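Local atomic coordinates of acetylglutamate kinase (Streptococcus mutans, PDB entry 3L86), a protein that probably catalyses the ATP-dependent phosphorylation of N-acetyl-L-glutamate to N-acetyl-L-glutamyl 5-phosphate, a step of arginine biosynthesis. Residues G95-S100 with M188-A193; Y195-V200 with L209-N214; E235-A240 with K249-A254. One frame throughout, in Å; residues are numbered along the deposited sequence.

Interaction 1 (G95-S100 with M188-A193); sequences GLRVTS and MLNINA. With NLG (N-acetyl-L-glutamate), chain C.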
loop_
_atom_site.group_PDB
_atom_site.type_symbol
_atom_site.label_atom_id
_atom_site.label_comp_id
_atom_site.label_asym_id
_atom_site.label_seq_id
_atom_site.Cartn_x
_atom_site.Cartn_y
_atom_site.Cartn_z
ATOM N N GLY A 95 -1.232 12.280 -9.694
ATOM C CA GLY A 95 -1.038 11.698 -8.373
ATOM C C GLY A 95 0.254 10.876 -8.163
ATOM O O GLY A 95 0.441 10.319 -7.093
ATOM N N LEU A 96 1.150 10.844 -9.146
ATOM C CA LEU A 96 2.438 10.081 -9.019
ATOM C C LEU A 96 3.645 11.022 -8.932
ATOM O O LEU A 96 3.751 11.960 -9.720
ATOM C CB LEU A 96 2.588 9.110 -10.205
ATOM C CG LEU A 96 1.431 8.123 -10.407
ATOM C CD1 LEU A 96 1.650 7.359 -11.704
ATOM C CD2 LEU A 96 1.307 7.096 -9.222
ATOM N N ARG A 97 4.562 10.776 -8.001
ATOM C CA ARG A 97 5.738 11.680 -7.778
ATOM C C ARG A 97 6.779 11.466 -8.875
ATOM O O ARG A 97 7.179 10.320 -9.096
ATOM C CB ARG A 97 6.416 11.367 -6.412
ATOM C CG ARG A 97 7.569 12.341 -5.931
ATOM C CD ARG A 97 8.313 11.723 -4.640
ATOM N NE ARG A 97 7.286 11.520 -3.617
ATOM C CZ ARG A 97 6.875 12.486 -2.794
ATOM N NH1 ARG A 97 7.453 13.704 -2.804
ATOM N NH2 ARG A 97 5.901 12.227 -1.943
ATOM N N VAL A 98 7.202 12.557 -9.527
ATOM C CA VAL A 98 8.307 12.547 -10.464
ATOM C C VAL A 98 9.599 12.346 -9.654
ATOM O O VAL A 98 9.834 13.103 -8.717
ATOM C CB VAL A 98 8.325 13.858 -11.310
ATOM C CG1 VAL A 98 9.583 13.922 -12.265
ATOM C CG2 VAL A 98 7.020 13.936 -12.180
ATOM N N THR A 99 10.383 11.292 -9.958
ATOM C CA THR A 99 11.480 10.839 -9.045
ATOM C C THR A 99 12.805 10.668 -9.789
ATOM O O THR A 99 12.957 9.765 -10.619
ATOM C CB THR A 99 11.084 9.461 -8.334
ATOM O OG1 THR A 99 9.743 9.538 -7.796
ATOM C CG2 THR A 99 12.061 9.081 -7.208
ATOM N N SER A 100 13.778 11.522 -9.542
ATOM C CA SER A 100 15.072 11.338 -10.200
ATOM C C SER A 100 15.888 10.269 -9.496
ATOM O O SER A 100 15.566 9.897 -8.371
ATOM C CB SER A 100 15.884 12.649 -10.183
ATOM O OG SER A 100 16.375 12.909 -8.874
ATOM N N MET A 188 16.856 0.007 -7.868
ATOM C CA MET A 188 15.713 0.304 -7.012
ATOM C C MET A 188 14.766 1.342 -7.631
ATOM O O MET A 188 15.231 2.382 -8.051
ATOM C CB MET A 188 16.190 0.813 -5.647
ATOM C CG MET A 188 15.086 0.626 -4.562
ATOM S SD MET A 188 15.380 1.426 -2.955
ATOM C CE MET A 188 16.552 0.321 -2.249
ATOM N N LEU A 189 13.442 1.083 -7.622
ATOM C CA LEU A 189 12.418 2.005 -8.168
ATOM C C LEU A 189 11.341 2.393 -7.131
ATOM O O LEU A 189 11.038 1.584 -6.255
ATOM C CB LEU A 189 11.698 1.403 -9.415
ATOM C CG LEU A 189 12.540 0.841 -10.576
ATOM C CD1 LEU A 189 11.638 0.366 -11.768
ATOM C CD2 LEU A 189 13.545 1.839 -11.060
ATOM N N ASN A 190 10.753 3.588 -7.265
ATOM C CA ASN A 190 9.699 4.117 -6.367
ATOM C C ASN A 190 8.341 3.608 -6.897
ATOM O O ASN A 190 8.010 3.880 -8.068
ATOM C CB ASN A 190 9.780 5.678 -6.316
ATOM C CG ASN A 190 8.622 6.330 -5.546
ATOM O OD1 ASN A 190 7.881 5.653 -4.835
ATOM N ND2 ASN A 190 8.483 7.672 -5.668
ATOM N N ILE A 191 7.592 2.838 -6.087
ATOM C CA ILE A 191 6.277 2.285 -6.538
ATOM C C ILE A 191 5.139 2.927 -5.740
ATOM O O ILE A 191 5.227 2.949 -4.531
ATOM C CB ILE A 191 6.127 0.776 -6.273
ATOM C CG1 ILE A 191 7.402 0.003 -6.607
ATOM C CG2 ILE A 191 4.802 0.200 -7.024
ATOM C CD1 ILE A 191 7.745 -0.162 -8.057
ATOM N N ASN A 192 4.134 3.532 -6.378
ATOM C CA ASN A 192 2.946 4.045 -5.626
ATOM C C ASN A 192 2.431 2.899 -4.691
ATOM O O ASN A 192 2.321 1.759 -5.162
ATOM C CB ASN A 192 1.826 4.430 -6.608
ATOM C CG ASN A 192 0.494 4.670 -5.908
ATOM O OD1 ASN A 192 -0.394 3.810 -5.910
ATOM N ND2 ASN A 192 0.346 5.830 -5.302
ATOM N N ALA A 193 2.134 3.170 -3.409
ATOM C CA ALA A 193 1.841 2.036 -2.467
ATOM C C ALA A 193 0.585 1.277 -2.811
ATOM O O ALA A 193 0.509 0.084 -2.539
ATOM C CB ALA A 193 1.809 2.467 -0.950
HETATM C CA NLG C . 4.846 6.989 -4.194
HETATM C C NLG C . 4.868 7.191 -5.600
HETATM O OXT NLG C . 4.372 8.156 -6.192
HETATM O O NLG C . 5.202 6.548 -6.525
HETATM C CB NLG C . 5.300 6.067 -3.048
HETATM C CG NLG C . 4.784 6.275 -1.565
HETATM C CD NLG C . 3.255 6.229 -1.138
HETATM O OE1 NLG C . 2.484 5.756 -1.921
HETATM O OE2 NLG C . 2.805 6.679 -0.071
HETATM C C7 NLG C . 5.260 9.039 -3.130
HETATM C C8 NLG C . 4.758 9.837 -2.375
HETATM O O7 NLG C . 6.358 9.083 -3.629
HETATM N N2 NLG C . 4.616 8.004 -3.511
#
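Thr99 and Asn190 form the polar centre of a buried contact that closes over bound N-acetyl-L-glutamate, where the end of a short hairpin (92-93 with 96-97) faces the turn running from strand 188-190 into helix 193-203. Asn190 ND2 donates to Thr99 OG1 over 3.1 Å, the hydroxyl lying close to the amide plane and the bond bent only modestly, to 159°. Thr99 OG1 in turn donates to Arg97 O of the same segment at 3.0 Å, approaching from above the carbonyl plane. A threonine suits this place because one OG1 can accept from the amide and donate to the backbone.

Asn190 ND2 makes a second bond, to the acetyl oxygen O7 of the substrate at 3.3 Å. Arg97 reaches the same O7 from NE at 2.6 Å, with the oxygen at the guanidinium edge and the N-H pointing almost straight at it (170°). The arginine chain leaves with CG anti to the backbone N (chi1 -173°) and then bends at chi3, which turns NE toward O7. The acetyl oxygen thus accepts from both segments, while NH1 is steadied by Asn80.

This is the acetylglutamate site of the amino acid kinase fold, and backbone N-H groups contribute as well as side chains. Arg97 N bonds OXT of the substrate's alpha-carboxylate at 3.2 Å. At its other end, carboxylate oxygen OE1 accepts from Ala193 N at 3.0 Å, in the first turn of a helix whose N-cap is Asn192. Gly75 and Gly76 add further backbone N-H groups.

Apolar packing flanks the polar cluster: Leu96 sends CD2 to within 3.8 Å of Asn192 CB, the two side chains crossing at roughly a right angle.

Interaction 2 (Y195-V200 with L209-N214); sequences YLATAV and LILMTN. With ADP (adenosine-5'-diphosphate), chain B.
Ala197 of helix 195-200 meets Leu209 and Leu211 of strand 209-212, a buried contact near the middle of the chain with no hydrogen bond across it. The walk along the helix begins at Tyr195, whose backbone N donates to OD1 of Asn192, the N-cap residue, and so fixes the start of the helix. Leu196, on another side of the helix, packs against Val157 and Ile160 of strand 155-160.

Ala197 turns its CB toward the strand and carries most of the contact. Its CB meets Leu209 CD1 at 4.0 Å and Leu211 CD2 at 4.1 Å, one methyl shared between two leucines two positions apart and hence on the same face of the strand. Leu209 reaches it with CG anti to the backbone N (chi1 166°), whereas Leu211 leaves the strand at a slant and only its CD2 methyl swings over to the alanine. A small residue suits the spot, since its methyl fits between the leucine ends at an ordinary helix-on-sheet spacing, 9.8 Å between the segment axes, which run nearly antiparallel (168°).

Such a helix laid over a strand of the central sheet is the alpha/beta layering of the amino acid kinase fold, in which helices cover both sides of a largely parallel sheet. At Thr198 the CB points away from the strand, and only its backbone N lies at the fringe of the contact, 4.5 Å from Leu209 CD2. Val200, one turn after Leu196, packs on Val40 of the neighbouring strand 38-43.

Beyond the sheet the second segment runs on into the nucleotide site. Thr213 OG1 donates to ADP O2B over 2.7 Å, a hydroxyl well matched to a beta-phosphate oxygen. Asn214 OD1 accepts a weak hydrogen bond from the ribose O3' at 3.4 Å.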
loop_
_atom_site.group_PDB
_atom_site.type_symbol
_atom_site.label_atom_id
_atom_site.label_comp_id
_atom_site.label_asym_id
_atom_site.label_seq_id
_atom_site.Cartn_x
_atom_site.Cartn_y
_atom_site.Cartn_z
ATOM N N TYR A 195 -0.567 0.641 -5.895
ATOM C CA TYR A 195 -0.195 -0.264 -6.976
ATOM C C TYR A 195 0.441 -1.542 -6.384
ATOM O O TYR A 195 0.162 -2.687 -6.830
ATOM C CB TYR A 195 0.856 0.442 -7.886
ATOM C CG TYR A 195 0.342 1.560 -8.853
ATOM C CD1 TYR A 195 -0.888 2.211 -8.666
ATOM C CD2 TYR A 195 1.120 1.934 -9.978
ATOM C CE1 TYR A 195 -1.334 3.246 -9.598
ATOM C CE2 TYR A 195 0.709 2.942 -10.892
ATOM C CZ TYR A 195 -0.502 3.594 -10.692
ATOM O OH TYR A 195 -0.875 4.557 -11.622
ATOM N N LEU A 196 1.373 -1.359 -5.453
ATOM C CA LEU A 196 2.014 -2.535 -4.818
ATOM C C LEU A 196 0.996 -3.448 -4.064
ATOM O O LEU A 196 1.079 -4.683 -4.150
ATOM C CB LEU A 196 3.146 -2.144 -3.855
ATOM C CG LEU A 196 3.852 -3.388 -3.203
ATOM C CD1 LEU A 196 4.310 -4.415 -4.303
ATOM C CD2 LEU A 196 5.061 -3.024 -2.351
ATOM N N ALA A 197 0.099 -2.835 -3.284
ATOM C CA ALA A 197 -0.992 -3.532 -2.617
ATOM C C ALA A 197 -1.857 -4.385 -3.563
ATOM O O ALA A 197 -2.186 -5.519 -3.192
ATOM C CB ALA A 197 -1.896 -2.485 -1.899
ATOM N N THR A 198 -2.274 -3.830 -4.728
ATOM C CA THR A 198 -3.034 -4.632 -5.766
ATOM C C THR A 198 -2.246 -5.883 -6.209
ATOM O O THR A 198 -2.775 -6.972 -6.278
ATOM C CB THR A 198 -3.360 -3.840 -7.125
ATOM O OG1 THR A 198 -3.994 -2.590 -6.843
ATOM C CG2 THR A 198 -4.303 -4.654 -7.995
ATOM N N ALA A 199 -0.982 -5.707 -6.538
ATOM C CA ALA A 199 -0.159 -6.813 -7.021
ATOM C C ALA A 199 0.003 -7.928 -5.976
ATOM O O ALA A 199 -0.104 -9.144 -6.268
ATOM C CB ALA A 199 1.219 -6.239 -7.435
ATOM N N VAL A 200 0.227 -7.507 -4.730
ATOM C CA VAL A 200 0.373 -8.443 -3.645
ATOM C C VAL A 200 -0.930 -9.201 -3.371
ATOM O O VAL A 200 -0.911 -10.479 -3.281
ATOM C CB VAL A 200 0.843 -7.722 -2.370
ATOM C CG1 VAL A 200 0.863 -8.679 -1.189
ATOM C CG2 VAL A 200 2.258 -7.033 -2.637
ATOM N N LEU A 209 -8.671 -6.952 0.640
ATOM C CA LEU A 209 -7.638 -5.882 0.750
ATOM C C LEU A 209 -8.225 -4.626 1.486
ATOM O O LEU A 209 -9.340 -4.135 1.153
ATOM C CB LEU A 209 -7.168 -5.488 -0.668
ATOM C CG LEU A 209 -6.342 -4.183 -0.854
ATOM C CD1 LEU A 209 -4.961 -4.313 -0.119
ATOM C CD2 LEU A 209 -6.090 -3.881 -2.368
ATOM N N ILE A 210 -7.501 -4.118 2.482
ATOM C CA ILE A 210 -7.894 -2.907 3.214
ATOM C C ILE A 210 -6.913 -1.818 2.791
ATOM O O ILE A 210 -5.688 -1.976 2.937
ATOM C CB ILE A 210 -7.886 -3.176 4.774
ATOM C CG1 ILE A 210 -8.867 -4.321 5.097
ATOM C CG2 ILE A 210 -8.250 -1.920 5.550
ATOM C CD1 ILE A 210 -8.853 -4.871 6.587
ATOM N N LEU A 211 -7.423 -0.732 2.212
ATOM C CA LEU A 211 -6.596 0.411 1.892
ATOM C C LEU A 211 -6.820 1.500 2.976
ATOM O O LEU A 211 -7.749 2.345 2.882
ATOM C CB LEU A 211 -6.933 0.955 0.452
ATOM C CG LEU A 211 -6.644 -0.021 -0.717
ATOM C CD1 LEU A 211 -7.345 0.380 -2.021
ATOM C CD2 LEU A 211 -5.147 -0.230 -1.008
ATOM N N MET A 212 -5.974 1.480 4.005
ATOM C CA MET A 212 -6.219 2.317 5.183
ATOM C C MET A 212 -5.501 3.662 5.006
ATOM O O MET A 212 -4.321 3.688 4.616
ATOM C CB MET A 212 -5.704 1.599 6.463
ATOM C CG MET A 212 -6.535 1.938 7.718
ATOM S SD MET A 212 -6.047 1.056 9.256
ATOM C CE MET A 212 -4.544 1.946 9.593
ATOM N N THR A 213 -6.228 4.756 5.259
ATOM C CA THR A 213 -5.791 6.063 4.852
ATOM C C THR A 213 -6.279 7.088 5.907
ATOM O O THR A 213 -6.635 6.695 7.062
ATOM C CB THR A 213 -6.312 6.414 3.405
ATOM O OG1 THR A 213 -5.913 7.748 3.037
ATOM C CG2 THR A 213 -7.843 6.271 3.257
ATOM N N ASN A 214 -6.282 8.380 5.559
ATOM C CA ASN A 214 -6.608 9.390 6.564
ATOM C C ASN A 214 -7.913 10.177 6.237
ATOM O O ASN A 214 -8.064 11.379 6.576
ATOM C CB ASN A 214 -5.382 10.298 6.854
ATOM C CG ASN A 214 -5.008 11.186 5.688
ATOM O OD1 ASN A 214 -5.294 10.856 4.529
ATOM N ND2 ASN A 214 -4.478 12.384 5.987
HETATM P PB ADP B . -2.451 7.885 1.549
HETATM O O1B ADP B . -2.196 7.121 0.281
HETATM O O2B ADP B . -3.323 7.158 2.581
HETATM O O3B ADP B . -1.178 8.347 2.165
HETATM P PA ADP B . -3.329 10.131 -0.205
HETATM O O1A ADP B . -3.261 11.619 0.115
HETATM O O2A ADP B . -2.374 9.613 -1.242
HETATM O O3A ADP B . -3.268 9.242 1.187
HETATM O "O5'" ADP B . -4.861 9.897 -0.663
HETATM C "C5'" ADP B . -5.927 10.248 0.254
HETATM C "C4'" ADP B . -6.439 11.677 -0.093
HETATM O "O4'" ADP B . -7.144 11.761 -1.349
HETATM C "C3'" ADP B . -7.432 12.257 0.926
HETATM O "O3'" ADP B . -6.687 12.756 2.032
HETATM C "C2'" ADP B . -8.069 13.414 0.166
HETATM O "O2'" ADP B . -7.254 14.555 0.405
HETATM C "C1'" ADP B . -7.841 13.055 -1.301
HETATM N N9 ADP B . -9.134 12.914 -2.023
HETATM C C8 ADP B . -9.349 13.415 -3.273
HETATM N N7 ADP B . -10.605 13.094 -3.684
HETATM C C5 ADP B . -11.196 12.414 -2.671
HETATM C C6 ADP B . -12.510 11.828 -2.419
HETATM N N6 ADP B . -13.467 11.830 -3.385
HETATM N N1 ADP B . -12.729 11.183 -1.240
HETATM C C2 ADP B . -11.805 11.126 -0.294
HETATM N N3 ADP B . -10.586 11.644 -0.446
HETATM C C4 ADP B . -10.229 12.306 -1.587
#

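Interaction 3 (E235-A240 with K249-A254); sequences EKIDTA and KIESAA. With ADP (adenosine-5'-diphosphate), chain B.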
loop_
_atom_site.group_PDB
_atom_site.type_symbol
_atom_site.label_atom_id
_atom_site.label_comp_id
_atom_site.label_asym_id
_atom_site.label_seq_id
_atom_site.Cartn_x
_atom_site.Cartn_y
_atom_site.Cartn_z
ATOM N N GLU A 235 -16.475 6.718 -13.941
ATOM C CA GLU A 235 -17.333 7.885 -14.117
ATOM C C GLU A 235 -17.198 8.873 -12.939
ATOM O O GLU A 235 -17.718 9.990 -13.019
ATOM C CB GLU A 235 -18.783 7.435 -14.272
ATOM N N LYS A 236 -16.536 8.465 -11.844
ATOM C CA LYS A 236 -16.264 9.399 -10.734
ATOM C C LYS A 236 -14.909 10.034 -10.868
ATOM O O LYS A 236 -14.621 11.035 -10.233
ATOM C CB LYS A 236 -16.354 8.720 -9.376
ATOM C CG LYS A 236 -17.247 7.553 -9.363
ATOM C CD LYS A 236 -18.054 7.508 -8.113
ATOM C CE LYS A 236 -19.517 7.389 -8.501
ATOM N NZ LYS A 236 -20.404 7.072 -7.360
ATOM N N ILE A 237 -14.046 9.432 -11.661
ATOM C CA ILE A 237 -12.795 10.069 -11.998
ATOM C C ILE A 237 -13.006 11.016 -13.207
ATOM O O ILE A 237 -12.199 11.922 -13.464
ATOM C CB ILE A 237 -11.727 9.047 -12.397
ATOM C CG1 ILE A 237 -11.388 8.091 -11.240
ATOM C CG2 ILE A 237 -10.503 9.761 -12.849
ATOM C CD1 ILE A 237 -10.399 7.023 -11.648
ATOM N N ASP A 238 -14.070 10.776 -13.963
ATOM C CA ASP A 238 -14.373 11.595 -15.154
ATOM C C ASP A 238 -15.128 12.888 -14.721
ATOM O O ASP A 238 -14.761 13.982 -15.108
ATOM C CB ASP A 238 -15.166 10.781 -16.192
ATOM C CG ASP A 238 -14.373 9.580 -16.779
ATOM O OD1 ASP A 238 -13.125 9.599 -16.866
ATOM O OD2 ASP A 238 -15.032 8.598 -17.185
ATOM N N THR A 239 -16.147 12.751 -13.885
ATOM C CA THR A 239 -16.767 13.910 -13.202
ATOM C C THR A 239 -15.888 14.607 -12.147
ATOM O O THR A 239 -16.325 15.561 -11.499
ATOM C CB THR A 239 -18.018 13.482 -12.464
ATOM O OG1 THR A 239 -17.823 12.165 -11.945
ATOM C CG2 THR A 239 -19.218 13.457 -13.401
ATOM N N ALA A 240 -14.658 14.150 -11.974
ATOM C CA ALA A 240 -13.746 14.664 -10.931
ATOM C C ALA A 240 -14.288 14.800 -9.484
ATOM O O ALA A 240 -13.822 15.645 -8.735
ATOM C CB ALA A 240 -13.033 15.955 -11.387
ATOM N N LYS A 249 -5.585 5.230 -5.467
ATOM C CA LYS A 249 -6.310 4.355 -4.468
ATOM C C LYS A 249 -7.550 3.629 -5.018
ATOM O O LYS A 249 -7.700 2.408 -4.856
ATOM C CB LYS A 249 -6.650 5.146 -3.158
ATOM C CG LYS A 249 -6.779 4.311 -1.863
ATOM C CD LYS A 249 -6.940 5.228 -0.572
ATOM C CE LYS A 249 -5.792 6.251 -0.573
ATOM N NZ LYS A 249 -4.453 5.469 -0.319
ATOM N N ILE A 250 -8.456 4.368 -5.673
ATOM C CA ILE A 250 -9.699 3.786 -6.179
ATOM C C ILE A 250 -9.457 2.949 -7.459
ATOM O O ILE A 250 -10.181 2.000 -7.668
ATOM C CB ILE A 250 -10.825 4.858 -6.484
ATOM C CG1 ILE A 250 -12.190 4.210 -6.593
ATOM C CG2 ILE A 250 -10.603 5.601 -7.784
ATOM C CD1 ILE A 250 -12.701 3.760 -5.295
ATOM N N GLU A 251 -8.465 3.274 -8.282
ATOM C CA GLU A 251 -8.091 2.389 -9.428
ATOM C C GLU A 251 -7.522 1.037 -8.958
ATOM O O GLU A 251 -7.850 -0.041 -9.520
ATOM C CB GLU A 251 -7.065 3.061 -10.362
ATOM C CG GLU A 251 -7.682 4.210 -11.222
ATOM C CD GLU A 251 -6.666 4.977 -12.036
ATOM O OE1 GLU A 251 -5.464 4.965 -11.746
ATOM O OE2 GLU A 251 -7.083 5.635 -13.002
ATOM N N SER A 252 -6.640 1.074 -7.949
ATOM C CA SER A 252 -6.136 -0.196 -7.347
ATOM C C SER A 252 -7.303 -1.051 -6.776
ATOM O O SER A 252 -7.387 -2.286 -7.011
ATOM C CB SER A 252 -5.064 0.144 -6.285
ATOM O OG SER A 252 -3.958 0.792 -6.951
ATOM N N ALA A 253 -8.236 -0.411 -6.065
ATOM C CA ALA A 253 -9.408 -1.134 -5.557
ATOM C C ALA A 253 -10.178 -1.864 -6.693
ATOM O O ALA A 253 -10.538 -3.043 -6.558
ATOM C CB ALA A 253 -10.375 -0.178 -4.787
ATOM N N ALA A 254 -10.427 -1.158 -7.804
ATOM C CA ALA A 254 -11.176 -1.735 -8.922
ATOM C C ALA A 254 -10.458 -2.899 -9.625
ATOM O O ALA A 254 -11.096 -3.891 -9.977
ATOM C CB ALA A 254 -11.529 -0.627 -9.959
HETATM P PB ADP B . -2.451 7.885 1.549
HETATM O O1B ADP B . -2.196 7.121 0.281
HETATM O O2B ADP B . -3.323 7.158 2.581
HETATM O O3B ADP B . -1.178 8.347 2.165
HETATM P PA ADP B . -3.329 10.131 -0.205
HETATM O O1A ADP B . -3.261 11.619 0.115
HETATM O O2A ADP B . -2.374 9.613 -1.242
HETATM O O3A ADP B . -3.268 9.242 1.187
HETATM O "O5'" ADP B . -4.861 9.897 -0.663
HETATM C "C5'" ADP B . -5.927 10.248 0.254
HETATM C "C4'" ADP B . -6.439 11.677 -0.093
HETATM O "O4'" ADP B . -7.144 11.761 -1.349
HETATM C "C3'" ADP B . -7.432 12.257 0.926
HETATM O "O3'" ADP B . -6.687 12.756 2.032
HETATM C "C2'" ADP B . -8.069 13.414 0.166
HETATM O "O2'" ADP B . -7.254 14.555 0.405
HETATM C "C1'" ADP B . -7.841 13.055 -1.301
HETATM N N9 ADP B . -9.134 12.914 -2.023
HETATM C C8 ADP B . -9.349 13.415 -3.273
HETATM N N7 ADP B . -10.605 13.094 -3.684
HETATM C C5 ADP B . -11.196 12.414 -2.671
HETATM C C6 ADP B . -12.510 11.828 -2.419
HETATM N N6 ADP B . -13.467 11.830 -3.385
HETATM N N1 ADP B . -12.729 11.183 -1.240
HETATM C C2 ADP B . -11.805 11.126 -0.294
HETATM N N3 ADP B . -10.586 11.644 -0.446
HETATM C C4 ADP B . -10.229 12.306 -1.587
#
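Ile237 meets Ile250 and Glu251 of helix 249-254 by apolar packing. The CD1 methyl of Ile237, at the end of an extended side chain, touches Ile250 CG2 at 4.1 Å. Ile237 CD1 also lies 3.9 Å from Glu251 CG, the two side chains crossing at about a right angle. The carboxylate oxygen OE2 of Glu251 is 3.8 Å from Ile237 CD1, in van der Waals contact only. Isoleucine suits the place because a long branch can span the space between helices whose nearest alpha carbons, those of Ile237 and Ile250, are 9.1 Å apart.

Ionic contact belongs to the nucleotide. Lys249, predicted to stabilise the transition state, bends at chi3 and chi4 and brings NZ to ADP O1B at 2.9 Å; Asp194 forms a salt bridge with the same NZ. Just after 235-240, Val241 O and Thr243 N are hydrogen-bonded to ADP, as in the nucleotide-binding half of amino acid kinases.

With no hydrogen bond between them, the two segments meet through a few methyl and methylene contacts, an arrangement that imposes little directional constraint.

Overall arrangement
The three contacts follow one another along the chain without overlapping, all within the amino acid kinase fold. Interaction 1 is at the acetylglutamate site, and its second segment leads directly into helix 193-203, which interaction 2 packs on strand 208-212 of the main sheet; their centres are about 16 Å apart. Interaction 3 is nearer the outside, its centre about 15 Å from that of interaction 2, and its helix 246-258 packs beside helix 193-203 through Ser252 and Thr198. The centres of interactions 1 and 3 are about 20 Å apart. Helix 193-203 starts at acetylglutamate with Ala193 N, while strand 208-212 leads to Thr213 at the ADP phosphates, so both ligands sit over the same edge of the fold.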